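Local coordinates for protein ribokinase (Cryptococcus neoformans var. grubii serotype A, PDB 6CW5) that probably catalyses the magnesium-dependent transfer of phosphate from ATP to O-5 of D-ribose, giving D-ribose 5-phosphate and ADP, at residues Gly19-Asp24 against Val66-Ala71. Numbering follows the deposited sequence.
Sequences GSVNID and VELDGA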
loop_
_atom_site.group_PDB
_atom_site.type_symbol
_atom_site.label_atom_id
_atom_site.label_comp_id
_atom_site.label_asym_id
_atom_site.label_seq_id
_atom_site.Cartn_x
_atom_site.Cartn_y
_atom_site.Cartn_z
ATOM N N GLY A 19 -6.868 2.805 -10.048
ATOM C CA GLY A 19 -8.192 2.670 -9.460
ATOM C C GLY A 19 -8.895 1.408 -9.900
ATOM O O GLY A 19 -8.290 0.478 -10.424
ATOM N N SER A 20 -10.189 1.399 -9.674
ATOM C CA SER A 20 -10.985 0.178 -9.701
ATOM C C SER A 20 -11.676 -0.029 -11.037
ATOM O O SER A 20 -11.956 0.920 -11.773
ATOM C CB SER A 20 -12.048 0.277 -8.602
ATOM O OG SER A 20 -12.822 1.456 -8.811
ATOM N N VAL A 21 -12.032 -1.297 -11.290
ATOM C CA VAL A 21 -12.938 -1.708 -12.352
ATOM C C VAL A 21 -14.012 -2.562 -11.709
ATOM O O VAL A 21 -13.694 -3.513 -10.990
ATOM C CB VAL A 21 -12.210 -2.510 -13.439
ATOM C CG1 VAL A 21 -13.182 -2.951 -14.551
ATOM C CG2 VAL A 21 -11.064 -1.672 -14.002
ATOM N N ASN A 22 -15.279 -2.219 -11.953
ATOM C CA ASN A 22 -16.403 -2.963 -11.403
ATOM C C ASN A 22 -17.315 -3.424 -12.522
ATOM O O ASN A 22 -17.495 -2.736 -13.532
ATOM C CB ASN A 22 -17.266 -2.121 -10.456
ATOM C CG ASN A 22 -16.553 -1.767 -9.168
ATOM O OD1 ASN A 22 -15.689 -2.494 -8.699
ATOM N ND2 ASN A 22 -16.955 -0.678 -8.579
ATOM N N ILE A 23 -17.903 -4.589 -12.317
ATOM C CA ILE A 23 -19.112 -4.959 -13.047
ATOM C C ILE A 23 -20.268 -4.476 -12.182
ATOM O O ILE A 23 -20.440 -4.954 -11.063
ATOM C CB ILE A 23 -19.176 -6.463 -13.314
ATOM C CG1 ILE A 23 -17.995 -6.849 -14.207
ATOM C CG2 ILE A 23 -20.520 -6.826 -13.969
ATOM C CD1 ILE A 23 -17.855 -8.358 -14.439
ATOM N N ASP A 24 -21.037 -3.503 -12.689
ATOM C CA ASP A 24 -22.158 -2.930 -11.962
ATOM C C ASP A 24 -23.388 -3.777 -12.231
ATOM O O ASP A 24 -23.721 -4.033 -13.386
ATOM C CB ASP A 24 -22.444 -1.497 -12.415
ATOM C CG ASP A 24 -21.376 -0.495 -11.949
ATOM O OD1 ASP A 24 -20.457 -0.889 -11.202
ATOM O OD2 ASP A 24 -21.502 0.681 -12.331
ATOM N N VAL A 66 -4.910 8.645 -21.570
ATOM C CA VAL A 66 -5.093 8.119 -20.225
ATOM C C VAL A 66 -4.779 6.637 -20.231
ATOM O O VAL A 66 -4.991 5.936 -21.232
ATOM C CB VAL A 66 -6.528 8.396 -19.705
ATOM C CG1 VAL A 66 -7.587 7.791 -20.665
ATOM C CG2 VAL A 66 -6.681 7.898 -18.293
ATOM N N GLU A 67 -4.213 6.177 -19.124
ATOM C CA GLU A 67 -3.894 4.772 -18.869
ATOM C C GLU A 67 -4.521 4.367 -17.544
ATOM O O GLU A 67 -4.524 5.160 -16.608
ATOM C CB GLU A 67 -2.380 4.532 -18.767
ATOM C CG GLU A 67 -1.571 4.872 -20.005
ATOM C CD GLU A 67 -1.360 3.690 -20.929
ATOM O OE1 GLU A 67 -1.454 2.518 -20.485
ATOM O OE2 GLU A 67 -1.098 3.949 -22.119
ATOM N N LEU A 68 -5.020 3.132 -17.453
ATOM C CA LEU A 68 -5.617 2.618 -16.220
ATOM C C LEU A 68 -4.728 1.530 -15.621
ATOM O O LEU A 68 -4.260 0.632 -16.343
ATOM C CB LEU A 68 -7.027 2.077 -16.486
ATOM C CG LEU A 68 -7.737 1.455 -15.276
ATOM C CD1 LEU A 68 -7.990 2.499 -14.186
ATOM C CD2 LEU A 68 -9.064 0.790 -15.714
ATOM N N ASP A 69 -4.420 1.662 -14.324
ATOM C CA ASP A 69 -3.578 0.713 -13.598
ATOM C C ASP A 69 -4.467 0.045 -12.543
ATOM O O ASP A 69 -4.993 0.718 -11.658
ATOM C CB ASP A 69 -2.388 1.456 -12.966
ATOM C CG ASP A 69 -1.451 0.555 -12.187
ATOM O OD1 ASP A 69 -1.858 -0.521 -11.718
ATOM O OD2 ASP A 69 -0.309 0.969 -11.979
ATOM N N GLY A 70 -4.640 -1.271 -12.633
ATOM C CA GLY A 70 -5.527 -1.951 -11.699
ATOM C C GLY A 70 -5.638 -3.412 -12.084
ATOM O O GLY A 70 -4.719 -3.949 -12.703
ATOM N N ALA A 71 -6.745 -4.068 -11.742
ATOM C CA ALA A 71 -6.830 -5.493 -12.029
ATOM C C ALA A 71 -8.282 -5.912 -12.202
ATOM O O ALA A 71 -9.185 -5.378 -11.549
ATOM C CB ALA A 71 -6.187 -6.322 -10.917
HETATM O O HOH W 1 -8.548 -2.282 -10.259
HETATM O O HOH W 2 -11.819 -5.616 -10.747
#
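Val21 overlaps Leu68 through a single pair of methyls: Val21 CG2 lies 3.6 Å from Leu68 CD2, and the two side chains run obliquely past each other. The bond to CB of Leu68 points toward 19-24, and chi1 of 178° sets CG anti to the backbone N, carrying CD2 to Val21. Both residues are buried; Leu68 also packs on Val17 of strand 15-18, and Val21 on Ala53 of helix 51-61.

The segments share one direct backbone hydrogen bond, Gly19 N to Asp69 O at 3.2 Å with an N-H...O angle of 156°; Asp69 O also accepts from Arg18 NH1. Beyond it the chains diverge, from 5.8 Å between Gly19 CA and Gly70 CA to 7.2 Å between Val21 CA and Ala71 CA, and water replaces direct pairing. One molecule is hydrogen-bonded to Gly19 O (2.8 Å) and accepts from Ala71 N (2.9 Å). A second links two carbonyls, lying 2.8 Å from both Val21 O and Ala71 O. The carboxylate of Asp69 takes part in neither bridge; it binds Tyr155 OH and forms a salt bridge with Lys94.

The direct bond is consistent with the parallel pairing of strands 15-18 and 66-73 running on past the end of the first strand, before that chain leaves for strand 22-29 of the smaller sheet. Ser20 OG hydrogen-bonds Glu146, which like Asn22 to Asp24 is predicted to bind substrate: this is the crossing from alpha/beta core to beta lid beside the predicted sugar site in a PfkB-family ribokinase.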